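Local coordinates for protein NDP-rhamnosyltransferase (Saccharopolyspora spinosa, PDB 3TSA) that belongs to the glycosyltransferases of the GT-B fold, built from two Rossmann-like domains, at residues 281-284 / 285-289; 348-351 / 352-356. All blocks are in the same frame, centred on the assembly; numbering follows the deposited sequence.

Contact 1 of 2, residues 281-284 / 285-289; sequences NLFL and RTCEL
The carbonyl oxygen of Phe283 is gripped twice by Thr286, three residues further on. Thr286 OG1 donates to Phe283 O over 2.8 Å, lying in the carbonyl plane with a C=O...donor angle of 157°. The second donor, Thr286 N, stands 3.0 Å from Phe283 O and well above that plane. A chi1 of 67° sets OG1 between the backbone N and the carbonyl carbon of Thr286, and from there hydroxyl and amide converge on one oxygen. OG1 is also hydrogen-bonded to the Arg220 side chain, which ties the turn to strand 219-224. A further bond of the same span follows at once, Cys287 N to Leu284 O at 2.8 Å, with the donor again raised from the carbonyl plane. Two successive i to i+3 backbone bonds make two overlapping beta turns, 283-286 and 284-287, just ahead of strand 289-292 in the C-terminal Rossmann-like domain.

Cys287 sends its sulfur back toward residues 283 and 284. SG sits at the rim of the Phe283 ring, 4.1 Å from CD1 and 84° off the ring normal, a sulfur-aromatic contact made at the edge. From another direction, the CD1 branch of Leu284 comes within 3.9 Å of Cys287 SG, and all three side chains rest on Cys222 of strand 219-224. Phe283 also meets the ring of Trp211.

On the outer side Arg285 extends its chain from CG to NE and places NH1 3.1 Å from Asn281 O, while its NH2 forms a salt bridge with Glu31 of the second subunit. The chemistry therefore divides: buried apolar and sulfur groups seat the turn on the sheet, whereas the arginine carries charge across the subunit interface.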
loop_
_atom_site.group_PDB
_atom_site.type_symbol
_atom_site.label_atom_id
_atom_site.label_comp_id
_atom_site.label_asym_id
_atom_site.label_seq_id
_atom_site.Cartn_x
_atom_site.Cartn_y
_atom_site.Cartn_z
ATOM N N ASN A 281 15.435 0.404 1.599
ATOM C CA ASN A 281 15.380 0.769 2.971
ATOM C C ASN A 281 15.500 -0.420 3.907
ATOM O O ASN A 281 15.825 -0.266 5.073
ATOM C CB ASN A 281 14.059 1.560 3.192
ATOM C CG ASN A 281 12.867 0.682 3.222
ATOM O OD1 ASN A 281 12.145 0.534 2.227
ATOM N ND2 ASN A 281 12.632 0.075 4.373
ATOM N N LEU A 282 15.264 -1.629 3.404
ATOM C CA LEU A 282 15.382 -2.823 4.244
ATOM C C LEU A 282 16.831 -3.122 4.662
ATOM O O LEU A 282 17.057 -3.742 5.716
ATOM C CB LEU A 282 14.761 -4.022 3.512
ATOM C CG LEU A 282 13.254 -3.877 3.248
ATOM C CD1 LEU A 282 12.678 -5.066 2.465
ATOM C CD2 LEU A 282 12.549 -3.701 4.640
ATOM N N PHE A 283 17.819 -2.652 3.905
ATOM C CA PHE A 283 19.219 -2.988 4.215
ATOM C C PHE A 283 20.178 -1.810 4.143
ATOM O O PHE A 283 21.365 -1.916 4.489
ATOM C CB PHE A 283 19.722 -4.069 3.267
ATOM C CG PHE A 283 19.807 -3.618 1.822
ATOM C CD1 PHE A 283 20.929 -2.969 1.344
ATOM C CD2 PHE A 283 18.778 -3.907 0.946
ATOM C CE1 PHE A 283 21.016 -2.604 -0.017
ATOM C CE2 PHE A 283 18.830 -3.530 -0.371
ATOM C CZ PHE A 283 19.963 -2.843 -0.858
ATOM N N LEU A 284 19.697 -0.670 3.675
ATOM C CA LEU A 284 20.616 0.410 3.457
ATOM C C LEU A 284 21.351 0.909 4.719
ATOM O O LEU A 284 22.492 1.404 4.632
ATOM C CB LEU A 284 19.920 1.537 2.683
ATOM C CG LEU A 284 20.827 2.388 1.823
ATOM C CD1 LEU A 284 21.749 1.679 0.755
ATOM C CD2 LEU A 284 19.993 3.473 1.144
ATOM N N ARG A 285 20.748 0.797 5.904
ATOM C CA ARG A 285 21.461 1.212 7.107
ATOM C C ARG A 285 22.793 0.466 7.339
ATOM O O ARG A 285 23.676 0.937 8.089
ATOM C CB ARG A 285 20.531 1.017 8.303
ATOM C CG ARG A 285 19.429 2.011 8.296
ATOM C CD ARG A 285 18.450 1.580 9.452
ATOM N NE ARG A 285 17.200 2.381 9.513
ATOM C CZ ARG A 285 16.133 2.243 8.704
ATOM N NH1 ARG A 285 16.113 1.362 7.709
ATOM N NH2 ARG A 285 15.047 3.046 8.854
ATOM N N THR A 286 22.960 -0.696 6.718
ATOM C CA THR A 286 24.209 -1.412 6.873
ATOM C C THR A 286 25.226 -1.009 5.804
ATOM O O THR A 286 26.279 -1.679 5.679
ATOM C CB THR A 286 24.043 -2.928 6.669
ATOM O OG1 THR A 286 23.701 -3.199 5.312
ATOM C CG2 THR A 286 22.925 -3.472 7.579
ATOM N N CYS A 287 24.940 0.034 5.042
ATOM C CA CYS A 287 25.899 0.433 3.931
ATOM C C CYS A 287 26.593 1.720 4.272
ATOM O O CYS A 287 25.974 2.608 4.957
ATOM C CB CYS A 287 25.125 0.666 2.657
ATOM S SG CYS A 287 24.393 -0.866 1.985
ATOM N N GLU A 288 27.855 1.893 3.802
ATOM C CA GLU A 288 28.523 3.142 4.177
ATOM C C GLU A 288 28.478 4.166 3.007
ATOM O O GLU A 288 28.885 5.299 3.200
ATOM C CB GLU A 288 30.022 2.856 4.469
ATOM C CG GLU A 288 30.189 2.152 5.824
ATOM C CD GLU A 288 31.659 1.918 6.075
ATOM O OE1 GLU A 288 32.376 2.908 6.271
ATOM O OE2 GLU A 288 32.105 0.787 5.961
ATOM N N LEU A 289 27.983 3.738 1.849
ATOM C CA LEU A 289 27.967 4.616 0.665
ATOM C C LEU A 289 26.908 4.095 -0.302
ATOM O O LEU A 289 26.738 2.853 -0.343
ATOM C CB LEU A 289 29.370 4.641 0.006
ATOM C CG LEU A 289 29.566 5.389 -1.322
ATOM C CD1 LEU A 289 29.358 6.887 -1.130
ATOM C CD2 LEU A 289 30.937 5.087 -1.963
#

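Contact 2 of 2, residues 348-351 / 352-356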
loop_
_atom_site.group_PDB
_atom_site.type_symbol
_atom_site.label_atom_id
_atom_site.label_comp_id
_atom_site.label_asym_id
_atom_site.label_seq_id
_atom_site.Cartn_x
_atom_site.Cartn_y
_atom_site.Cartn_z
ATOM N N ASP A 348 38.930 6.652 -6.695
ATOM C CA ASP A 348 39.494 7.532 -5.684
ATOM C C ASP A 348 38.332 8.200 -4.893
ATOM O O ASP A 348 38.442 8.399 -3.653
ATOM C CB ASP A 348 40.423 8.603 -6.323
ATOM C CG ASP A 348 41.781 8.054 -6.702
ATOM O OD1 ASP A 348 42.088 6.934 -6.385
ATOM O OD2 ASP A 348 42.539 8.771 -7.379
ATOM N N SER A 349 37.218 8.429 -5.574
ATOM C CA SER A 349 36.063 9.102 -4.927
ATOM C C SER A 349 35.445 8.169 -3.885
ATOM O O SER A 349 35.027 8.593 -2.802
ATOM C CB SER A 349 34.994 9.460 -5.949
ATOM O OG SER A 349 35.437 10.502 -6.777
ATOM N N ILE A 350 35.310 6.915 -4.234
ATOM C CA ILE A 350 34.802 5.941 -3.274
ATOM C C ILE A 350 35.697 5.853 -2.062
ATOM O O ILE A 350 35.219 5.952 -0.923
ATOM C CB ILE A 350 34.696 4.515 -3.911
ATOM C CG1 ILE A 350 33.640 4.534 -5.046
ATOM C CG2 ILE A 350 34.260 3.493 -2.799
ATOM C CD1 ILE A 350 33.571 3.215 -5.876
ATOM N N ALA A 351 37.000 5.717 -2.296
ATOM C CA ALA A 351 37.966 5.666 -1.201
ATOM C C ALA A 351 37.895 6.917 -0.323
ATOM O O ALA A 351 38.000 6.792 0.886
ATOM C CB ALA A 351 39.432 5.480 -1.744
ATOM N N THR A 352 37.662 8.103 -0.893
ATOM C CA THR A 352 37.715 9.342 -0.166
ATOM C C THR A 352 36.508 9.332 0.841
ATOM O O THR A 352 36.653 9.725 1.977
ATOM C CB THR A 352 37.537 10.518 -1.117
ATOM O OG1 THR A 352 38.774 10.690 -1.847
ATOM C CG2 THR A 352 37.285 11.760 -0.334
ATOM N N VAL A 353 35.334 8.979 0.363
ATOM C CA VAL A 353 34.155 8.890 1.236
ATOM C C VAL A 353 34.332 7.849 2.359
ATOM O O VAL A 353 34.082 8.154 3.549
ATOM C CB VAL A 353 32.830 8.607 0.412
ATOM C CG1 VAL A 353 31.600 8.500 1.399
ATOM C CG2 VAL A 353 32.584 9.723 -0.559
ATOM N N LEU A 354 34.797 6.648 2.000
ATOM C CA LEU A 354 35.043 5.578 2.973
ATOM C C LEU A 354 36.145 5.984 3.995
ATOM O O LEU A 354 36.220 5.409 5.118
ATOM C CB LEU A 354 35.421 4.239 2.303
ATOM C CG LEU A 354 34.356 3.601 1.367
ATOM C CD1 LEU A 354 34.899 2.335 0.700
ATOM C CD2 LEU A 354 32.989 3.320 2.084
ATOM N N GLY A 355 37.020 6.914 3.624
ATOM C CA GLY A 355 38.045 7.343 4.590
ATOM C C GLY A 355 37.768 8.578 5.424
ATOM O O GLY A 355 38.645 9.018 6.188
ATOM N N ASP A 356 36.574 9.162 5.277
ATOM C CA ASP A 356 36.268 10.462 5.925
ATOM C C ASP A 356 34.843 10.471 6.420
ATOM O O ASP A 356 33.920 10.546 5.625
ATOM C CB ASP A 356 36.562 11.605 4.936
ATOM C CG ASP A 356 36.325 12.996 5.491
ATOM O OD1 ASP A 356 35.912 13.133 6.673
ATOM O OD2 ASP A 356 36.578 13.951 4.721
#
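Asp348 presents its carbonyl oxygen to two donors of Thr352, one turn later. Thr352 N and Thr352 OG1 reach Asp348 O from opposite faces of the carbonyl plane, the hydroxyl at 2.9 Å. The hydroxyl gets there because OG1 stands beside its own backbone N, anti to the carbonyl carbon (chi1 -75°), and bends back along the helix. Ser349 follows with a nearly straight bond from Val353 N to Ser349 O of 3.2 Å (N-H...acceptor angle 172°); against the same oxygen lies Val353 CG2, 3.5 Å away. The hydroxyl of Ser349 is itself bonded to Gln345 O, a turn earlier.

This is the C-terminal part of helix 343-354, which packs against the parallel sheet of the C-terminal Rossmann-like domain. Ser349, Ile350 and Val353 are buried against that sheet, the last two on Leu289 of strand 289-292, with Ile350 reaching Ile291 as well.

Ile350 and Leu354 lie side by side and point the same way, CG2 of Ile350 touching CD1 of Leu354 at 3.7 Å. Their backbones are joined by Leu354 N to Ile350 O at 3.0 Å, the donor nearly along the C=O axis. Ala351 O takes the amide of Gly355 at 2.9 Å, with a more bent N-H...acceptor angle of 131°, where the helix gives way to a loop. Beyond it, Asp356 OD1 caps the backbone N of Gly358 at the start of helix 358-371.

Overall arrangement
Coming from the N terminus, the chain leaves strand 272-274 and reaches contact 1, whose turns at 283-287 lead into strand 289-292. It then passes through helix 296-304, strand 309-311, helix 318-327, strand 331-333 and the short helix 337-340 before contact 2 forms within helix 343-354. The two are in series, neither nesting nor crossing, and each is closed locally. Their centres lie about 17 Å apart, yet they meet: Leu289 CD1 packs on Val353 CG1 at 3.7 Å, and Glu288 CB on Leu354 CD2 at 3.8 Å. Arg219 bridges them too, pairing with the Glu288 carboxylate and the carbonyl of Leu354. Together they join the sheet to a covering helix.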